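Local coordinates for protein 2''-aminoglycoside nucleotidyltransferase (Klebsiella pneumoniae, PDB 4WQK) that confers bacterial resistance to kanamycin, gentamicin and tobramycin by magnesium-dependent transfer of a nucleotide to the 2''-hydroxyl group of these aminoglycosides, at residues 126-136 and 149-160. Residues are numbered along the deposited sequence; the frame is centred on the assembly and turned at random.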
ATOM      1  N   TRP A 126      -5.924  -2.186  -7.350  1.00 14.54           N
ATOM      2  CA  TRP A 126      -6.554  -0.880  -7.534  1.00 15.15           C
ATOM      3  C   TRP A 126      -7.747  -0.729  -6.608  1.00 14.93           C
ATOM      4  O   TRP A 126      -7.934   0.369  -6.045  1.00 15.43           O
ATOM      5  CB  TRP A 126      -7.020  -0.667  -8.983  1.00 15.15           C
ATOM      6  CG  TRP A 126      -5.943  -0.435  -9.991  1.00 16.74           C
ATOM      7  CD1 TRP A 126      -5.684  -1.201 -11.098  1.00 20.36           C
ATOM      8  CD2 TRP A 126      -5.051   0.680 -10.053  1.00 14.81           C
ATOM      9  NE1 TRP A 126      -4.661  -0.635 -11.823  1.00 21.03           N
ATOM     10  CE2 TRP A 126      -4.257   0.519 -11.196  1.00 16.05           C
ATOM     11  CE3 TRP A 126      -4.832   1.798  -9.245  1.00 16.11           C
ATOM     12  CZ2 TRP A 126      -3.259   1.448 -11.554  1.00 15.95           C
ATOM     13  CZ3 TRP A 126      -3.861   2.707  -9.601  1.00 17.60           C
ATOM     14  CH2 TRP A 126      -3.056   2.508 -10.721  1.00 18.05           C
ATOM     15  N   GLU A 127      -8.560  -1.769  -6.444  1.00 15.66           N
ATOM     16  CA  GLU A 127      -9.747  -1.624  -5.586  1.00 14.79           C
ATOM     17  C   GLU A 127      -9.338  -1.319  -4.142  1.00 14.75           C
ATOM     18  O   GLU A 127      -9.985  -0.488  -3.486  1.00 16.48           O
ATOM     19  CB  GLU A 127     -10.588  -2.908  -5.667  1.00 15.46           C
ATOM     20  CG  GLU A 127     -11.243  -3.115  -7.002  1.00 18.51           C
ATOM     21  CD  GLU A 127     -10.329  -3.816  -8.070  1.00 24.53           C
ATOM     22  OE1 GLU A 127      -9.069  -3.994  -7.945  1.00 27.89           O
ATOM     23  OE2 GLU A 127     -10.908  -4.204  -9.106  1.00 30.36           O
ATOM     24  N   ALA A 128      -8.289  -1.978  -3.642  1.00 14.20           N
ATOM     25  CA  ALA A 128      -7.793  -1.695  -2.298  1.00 14.49           C
ATOM     26  C   ALA A 128      -7.232  -0.294  -2.162  1.00 15.32           C
ATOM     27  O   ALA A 128      -7.440   0.371  -1.140  1.00 16.73           O
ATOM     28  CB  ALA A 128      -6.719  -2.743  -1.885  1.00 16.40           C
ATOM     29  N   ILE A 129      -6.503   0.139  -3.185  1.00 14.68           N
ATOM     30  CA  ILE A 129      -5.931   1.485  -3.203  1.00 15.25           C
ATOM     31  C   ILE A 129      -7.045   2.526  -3.120  1.00 15.04           C
ATOM     32  O   ILE A 129      -7.026   3.472  -2.293  1.00 16.97           O
ATOM     33  CB  ILE A 129      -5.076   1.675  -4.468  1.00 14.92           C
ATOM     34  CG1 ILE A 129      -3.847   0.781  -4.395  1.00 16.93           C
ATOM     35  CG2 ILE A 129      -4.691   3.145  -4.692  1.00 17.62           C
ATOM     36  CD1 ILE A 129      -3.088   0.690  -5.743  1.00 17.22           C
ATOM     37  N   ILE A 130      -8.073   2.343  -3.934  1.00 15.15           N
ATOM     38  CA  ILE A 130      -9.168   3.306  -4.000  1.00 15.88           C
ATOM     39  C   ILE A 130     -10.031   3.239  -2.720  1.00 15.43           C
ATOM     40  O   ILE A 130     -10.452   4.277  -2.195  1.00 16.04           O
ATOM     41  CB  ILE A 130      -9.997   3.036  -5.265  1.00 17.21           C
ATOM     42  CG1 ILE A 130      -9.153   3.417  -6.471  1.00 19.12           C
ATOM     43  CG2 ILE A 130     -11.319   3.825  -5.256  1.00 21.17           C
ATOM     44  CD1 ILE A 130      -9.704   2.943  -7.757  1.00 25.79           C
ATOM     45  N   TRP A 131     -10.271   2.034  -2.190  1.00 15.84           N
ATOM     46  CA  TRP A 131     -10.997   1.868  -0.949  1.00 14.70           C
ATOM     47  C   TRP A 131     -10.410   2.726   0.186  1.00 16.65           C
ATOM     48  O   TRP A 131     -11.156   3.316   0.962  1.00 17.98           O
ATOM     49  CB  TRP A 131     -10.965   0.393  -0.556  1.00 16.02           C
ATOM     50  CG  TRP A 131     -11.899  -0.068   0.513  1.00 17.91           C
ATOM     51  CD1 TRP A 131     -11.576  -0.354   1.824  1.00 18.76           C
ATOM     52  CD2 TRP A 131     -13.286  -0.398   0.362  1.00 16.75           C
ATOM     53  NE1 TRP A 131     -12.678  -0.840   2.485  1.00 19.20           N
ATOM     54  CE2 TRP A 131     -13.754  -0.848   1.626  1.00 18.00           C
ATOM     55  CE3 TRP A 131     -14.200  -0.333  -0.706  1.00 17.80           C
ATOM     56  CZ2 TRP A 131     -15.068  -1.260   1.823  1.00 19.18           C
ATOM     57  CZ3 TRP A 131     -15.488  -0.728  -0.509  1.00 17.32           C
ATOM     58  CH2 TRP A 131     -15.927  -1.204   0.753  1.00 18.65           C
ATOM     59  N   ASP A 132      -9.081   2.778   0.284  1.00 16.98           N
ATOM     60  CA  ASP A 132      -8.473   3.585   1.348  1.00 19.20           C
ATOM     61  C   ASP A 132      -8.758   5.057   1.196  1.00 19.97           C
ATOM     62  O   ASP A 132      -8.843   5.791   2.190  1.00 21.58           O
ATOM     63  CB  ASP A 132      -6.959   3.372   1.397  1.00 24.02           C
ATOM     64  CG  ASP A 132      -6.556   2.483   2.548  1.00 33.40           C
ATOM     65  OD1 ASP A 132      -7.437   2.147   3.376  1.00 32.20           O
ATOM     66  OD2 ASP A 132      -5.379   2.086   2.612  1.00 43.03           O
ATOM     67  N   TYR A 133      -8.874   5.550  -0.040  1.00 19.52           N
ATOM     68  CA  TYR A 133      -9.277   6.932  -0.215  1.00 20.42           C
ATOM     69  C   TYR A 133     -10.696   7.192   0.298  1.00 19.69           C
ATOM     70  O   TYR A 133     -11.020   8.291   0.708  1.00 21.97           O
ATOM     71  CB  TYR A 133      -9.220   7.382  -1.680  1.00 19.34           C
ATOM     72  CG  TYR A 133      -7.821   7.633  -2.176  1.00 18.16           C
ATOM     73  CD1 TYR A 133      -7.172   8.829  -1.928  1.00 21.13           C
ATOM     74  CD2 TYR A 133      -7.159   6.660  -2.909  1.00 21.40           C
ATOM     75  CE1 TYR A 133      -5.852   9.036  -2.401  1.00 25.01           C
ATOM     76  CE2 TYR A 133      -5.871   6.855  -3.388  1.00 25.87           C
ATOM     77  CZ  TYR A 133      -5.230   8.035  -3.127  1.00 21.79           C
ATOM     78  OH  TYR A 133      -3.946   8.175  -3.615  1.00 25.54           O
ATOM     79  N   PHE A 134     -11.552   6.173   0.288  1.00 20.76           N
ATOM     80  CA  PHE A 134     -12.888   6.359   0.810  1.00 20.86           C
ATOM     81  C   PHE A 134     -12.861   6.607   2.322  1.00 19.25           C
ATOM     82  O   PHE A 134     -13.604   7.456   2.833  1.00 23.19           O
ATOM     83  CB  PHE A 134     -13.796   5.159   0.480  1.00 20.92           C
ATOM     84  CG  PHE A 134     -13.976   4.922  -1.008  1.00 18.01           C
ATOM     85  CD1 PHE A 134     -13.820   5.952  -1.940  1.00 23.44           C
ATOM     86  CD2 PHE A 134     -14.335   3.653  -1.454  1.00 18.35           C
ATOM     87  CE1 PHE A 134     -14.007   5.699  -3.316  1.00 22.53           C
ATOM     88  CE2 PHE A 134     -14.522   3.405  -2.830  1.00 19.65           C
ATOM     89  CZ  PHE A 134     -14.377   4.436  -3.737  1.00 18.66           C
ATOM     90  N   TYR A 135     -11.989   5.890   3.037  1.00 20.03           N
ATOM     91  CA  TYR A 135     -11.828   6.208   4.466  1.00 21.94           C
ATOM     92  C   TYR A 135     -11.324   7.631   4.667  1.00 20.62           C
ATOM     93  O   TYR A 135     -11.795   8.345   5.570  1.00 23.72           O
ATOM     94  CB  TYR A 135     -10.862   5.253   5.149  1.00 22.20           C
ATOM     95  CG  TYR A 135     -11.297   3.819   5.253  1.00 20.12           C
ATOM     96  CD1 TYR A 135     -12.405   3.458   6.026  1.00 21.55           C
ATOM     97  CD2 TYR A 135     -10.594   2.839   4.601  1.00 20.91           C
ATOM     98  CE1 TYR A 135     -12.778   2.099   6.134  1.00 19.58           C
ATOM     99  CE2 TYR A 135     -10.936   1.513   4.702  1.00 21.12           C
ATOM    100  CZ  TYR A 135     -12.051   1.150   5.443  1.00 20.51           C
ATOM    101  OH  TYR A 135     -12.398  -0.202   5.540  1.00 23.63           O
ATOM    102  N   TYR A 136     -10.363   8.031   3.838  1.00 20.64           N
ATOM    103  CA  TYR A 136      -9.799   9.367   3.912  1.00 21.72           C
ATOM    104  C   TYR A 136     -10.893  10.423   3.687  1.00 23.12           C
ATOM    105  O   TYR A 136     -10.918  11.461   4.375  1.00 25.54           O
ATOM    106  CB  TYR A 136      -8.639   9.465   2.897  1.00 21.52           C
ATOM    107  CG  TYR A 136      -7.891  10.779   2.936  1.00 27.65           C
ATOM    108  CD1 TYR A 136      -7.549  11.370   4.144  1.00 26.25           C
ATOM    109  CD2 TYR A 136      -7.534  11.428   1.767  1.00 28.58           C
ATOM    110  CE1 TYR A 136      -6.847  12.570   4.180  1.00 29.74           C
ATOM    111  CE2 TYR A 136      -6.843  12.637   1.792  1.00 30.09           C
ATOM    112  CZ  TYR A 136      -6.509  13.207   3.001  1.00 28.78           C
ATOM    113  OH  TYR A 136      -5.831  14.412   3.049  1.00 28.86           O
ATOM    114  N   HIS A 149      -3.248  14.428  -3.265  1.00 22.51           N
ATOM    115  CA  HIS A 149      -4.108  13.277  -3.009  1.00 23.12           C
ATOM    116  C   HIS A 149      -5.245  13.238  -3.972  1.00 22.72           C
ATOM    117  O   HIS A 149      -5.677  12.159  -4.412  1.00 22.29           O
ATOM    118  CB  HIS A 149      -4.631  13.304  -1.594  1.00 24.75           C
ATOM    119  CG  HIS A 149      -3.560  13.119  -0.581  1.00 26.25           C
ATOM    120  ND1 HIS A 149      -2.520  12.227  -0.760  1.00 31.96           N
ATOM    121  CD2 HIS A 149      -3.352  13.709   0.617  1.00 25.50           C
ATOM    122  CE1 HIS A 149      -1.723  12.272   0.289  1.00 32.05           C
ATOM    123  NE2 HIS A 149      -2.200  13.170   1.135  1.00 32.67           N
ATOM    124  N   ILE A 150      -5.723  14.421  -4.316  1.00 23.12           N
ATOM    125  CA  ILE A 150      -6.754  14.539  -5.315  1.00 25.40           C
ATOM    126  C   ILE A 150      -6.205  13.968  -6.628  1.00 25.37           C
ATOM    127  O   ILE A 150      -6.870  13.168  -7.290  1.00 26.24           O
ATOM    128  CB  ILE A 150      -7.177  15.996  -5.453  1.00 31.77           C
ATOM    129  CG1 ILE A 150      -7.808  16.474  -4.142  1.00 38.13           C
ATOM    130  CG2 ILE A 150      -8.223  16.149  -6.541  1.00 31.08           C
ATOM    131  CD1 ILE A 150      -9.154  15.879  -3.900  1.00 43.21           C
ATOM    132  N   GLU A 151      -4.981  14.326  -6.978  1.00 22.55           N
ATOM    133  CA  GLU A 151      -4.418  13.858  -8.241  1.00 22.55           C
ATOM    134  C   GLU A 151      -4.162  12.356  -8.237  1.00 22.13           C
ATOM    135  O   GLU A 151      -4.407  11.692  -9.259  1.00 22.76           O
ATOM    136  CB  GLU A 151      -3.123  14.607  -8.562  1.00 27.58           C
ATOM    137  CG  GLU A 151      -3.374  16.073  -8.844  1.00 28.14           C
ATOM    138  CD  GLU A 151      -2.108  16.865  -9.152  1.00 41.03           C
ATOM    139  OE1 GLU A 151      -0.997  16.379  -8.829  1.00 43.36           O
ATOM    140  OE2 GLU A 151      -2.231  17.979  -9.717  1.00 47.94           O
ATOM    141  N   SER A 152      -3.657  11.811  -7.132  1.00 19.64           N
ATOM    142  CA  SER A 152      -3.358  10.381  -7.089  0.52 21.45           C
ATOM    143  C   SER A 152      -4.669   9.589  -7.138  1.00 18.75           C
ATOM    144  O   SER A 152      -4.762   8.561  -7.830  1.00 18.84           O
ATOM    145  CB  SER A 152      -2.536  10.012  -5.843  0.52 23.34           C
ATOM    146  OG  SER A 152      -1.145  10.260  -6.019  0.52 28.83           O
ATOM    147  N   TYR A 153      -5.700  10.081  -6.436  1.00 19.55           N
ATOM    148  CA  TYR A 153      -7.020   9.452  -6.503  1.00 18.33           C
ATOM    149  C   TYR A 153      -7.561   9.407  -7.916  1.00 17.65           C
ATOM    150  O   TYR A 153      -8.004   8.339  -8.372  1.00 18.71           O
ATOM    151  CB  TYR A 153      -8.016  10.188  -5.605  1.00 20.32           C
ATOM    152  CG  TYR A 153      -9.433   9.647  -5.636  1.00 19.58           C
ATOM    153  CD1 TYR A 153      -9.749   8.439  -5.018  1.00 24.01           C
ATOM    154  CD2 TYR A 153     -10.448  10.318  -6.302  1.00 24.32           C
ATOM    155  CE1 TYR A 153     -11.039   7.925  -5.032  1.00 24.70           C
ATOM    156  CE2 TYR A 153     -11.753   9.794  -6.328  1.00 25.48           C
ATOM    157  CZ  TYR A 153     -12.037   8.620  -5.679  1.00 27.23           C
ATOM    158  OH  TYR A 153     -13.329   8.115  -5.704  1.00 30.24           O
ATOM    159  N   ARG A 154      -7.535  10.544  -8.619  1.00 23.06           N
ATOM    160  CA  ARG A 154      -8.105  10.552  -9.959  1.00 24.64           C
ATOM    161  C   ARG A 154      -7.302   9.661 -10.891  1.00 20.96           C
ATOM    162  O   ARG A 154      -7.891   9.022 -11.741  1.00 21.45           O
ATOM    163  CB  ARG A 154      -8.217  11.956 -10.542  1.00 30.11           C
ATOM    164  CG  ARG A 154      -9.386  12.734  -9.990  1.00 34.84           C
ATOM    165  CD  ARG A 154      -9.447  14.047 -10.761  1.00 46.04           C
ATOM    166  NE  ARG A 154     -10.053  15.104  -9.920  1.00 57.91           N
ATOM    167  CZ  ARG A 154     -11.292  15.596  -9.993  1.00 66.05           C
ATOM    168  NH1 ARG A 154     -12.128  15.207 -10.926  1.00 68.87           N
ATOM    169  NH2 ARG A 154     -11.672  16.524  -9.142  1.00 67.75           N
ATOM    170  N   LEU A 155      -5.995   9.568 -10.692  1.00 21.23           N
ATOM    171  CA  LEU A 155      -5.180   8.642 -11.480  1.00 19.28           C
ATOM    172  C   LEU A 155      -5.561   7.175 -11.254  1.00 16.72           C
ATOM    173  O   LEU A 155      -5.715   6.411 -12.213  1.00 19.64           O
ATOM    174  CB  LEU A 155      -3.729   8.868 -11.140  1.00 23.08           C
ATOM    175  CG  LEU A 155      -2.680   8.114 -11.909  1.00 25.15           C
ATOM    176  CD1 LEU A 155      -3.011   8.164 -13.417  1.00 24.84           C
ATOM    177  CD2 LEU A 155      -1.361   8.816 -11.605  1.00 25.70           C
ATOM    178  N   ALA A 156      -5.729   6.761 -10.010  1.00 15.83           N
ATOM    179  CA  ALA A 156      -6.222   5.424  -9.691  1.00 17.35           C
ATOM    180  C   ALA A 156      -7.615   5.201 -10.299  1.00 15.76           C
ATOM    181  O   ALA A 156      -7.886   4.150 -10.881  1.00 16.06           O
ATOM    182  CB  ALA A 156      -6.243   5.235  -8.186  1.00 17.75           C
ATOM    183  N   CYS A 157      -8.468   6.204 -10.225  1.00 18.78           N
ATOM    184  CA  CYS A 157      -9.788   5.999 -10.808  0.57 18.35           C
ATOM    185  C   CYS A 157      -9.769   5.925 -12.328  1.00 16.72           C
ATOM    186  O   CYS A 157     -10.535   5.136 -12.897  1.00 18.02           O
ATOM    187  CB  CYS A 157     -10.755   7.090 -10.396  0.57 21.30           C
ATOM    188  SG  CYS A 157     -11.110   7.195  -8.604  0.57 19.54           S
ATOM    189  N   THR A 158      -8.904   6.687 -13.003  1.00 17.07           N
ATOM    190  CA  THR A 158      -8.772   6.559 -14.450  1.00 17.41           C
ATOM    191  C   THR A 158      -8.288   5.135 -14.802  1.00 16.40           C
ATOM    192  O   THR A 158      -8.735   4.545 -15.805  1.00 17.34           O
ATOM    193  CB  THR A 158      -7.799   7.585 -14.991  1.00 19.87           C
ATOM    194  OG1 THR A 158      -8.333   8.887 -14.745  1.00 22.72           O
ATOM    195  CG2 THR A 158      -7.596   7.449 -16.477  1.00 20.31           C
ATOM    196  N   SER A 159      -7.404   4.591 -13.970  1.00 15.31           N
ATOM    197  CA  SER A 159      -6.817   3.285 -14.276  1.00 15.01           C
ATOM    198  C   SER A 159      -7.827   2.151 -14.057  1.00 16.36           C
ATOM    199  O   SER A 159      -7.859   1.193 -14.845  1.00 20.71           O
ATOM    200  CB  SER A 159      -5.568   3.069 -13.419  1.00 17.50           C
ATOM    201  OG  SER A 159      -4.578   4.080 -13.655  1.00 16.97           O
ATOM    202  N   LEU A 160      -8.636   2.231 -13.011  1.00 15.76           N
ATOM    203  CA  LEU A 160      -9.643   1.192 -12.741  1.00 18.49           C
ATOM    204  C   LEU A 160     -10.880   1.383 -13.618  1.00 17.74           C
ATOM    205  O   LEU A 160     -11.486   0.413 -14.091  1.00 21.14           O
ATOM    206  CB  LEU A 160     -10.035   1.218 -11.260  1.00 19.40           C
ATOM    207  CG  LEU A 160     -10.967   0.036 -10.907  1.00 18.55           C
ATOM    208  CD1 LEU A 160     -10.290  -1.310 -11.094  1.00 20.82           C
ATOM    209  CD2 LEU A 160     -11.406   0.275  -9.454  1.00 20.74           C
TER
HETATM  210  O   HOH W   1      -2.256  10.026  -2.365  1.00 38.14           O
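Segments 126-136 and 149-160, on helices 126-139 and 147-160 of the C-terminal domain, run roughly antiparallel, their axes 10.0 Å apart at closest approach and their directions 142° apart, with Trp126 and Leu160 meeting where the backbones converge. Ile130 is a knob in a hole formed by Tyr153, Ala156, Cys157 and Leu160; its CD1 reaches to 3.6 Å from Leu160 CD2. Next to it Trp126 lays its six-membered ring against the other helix, with Ser159 CB over one face, 3.7 Å from the ring centroid, and Ala156 CB 3.8 Å from CZ3. Ser159 OG turns back to hydrogen-bond Leu155 O. Farther along, Tyr153 has CG anti to its backbone N (chi1 178°), which carries its ring past Tyr133 and points one edge at that ring's face, an offset edge-to-face pair with planes at 64°. Tyr153 OH then meets the edge of Phe134, 3.5 Å from CE1. A water links Tyr133 OH (2.8 Å) and His149 ND1 (2.7 Å). Helix 28-36 of the N-terminal domain packs on Ile129, Tyr133 and Ser159. Shape and ring packing thus hold the helices directly together, with the water bridge adding a polar link at the end nearer the magnesium ligands Asp45 and Asp47.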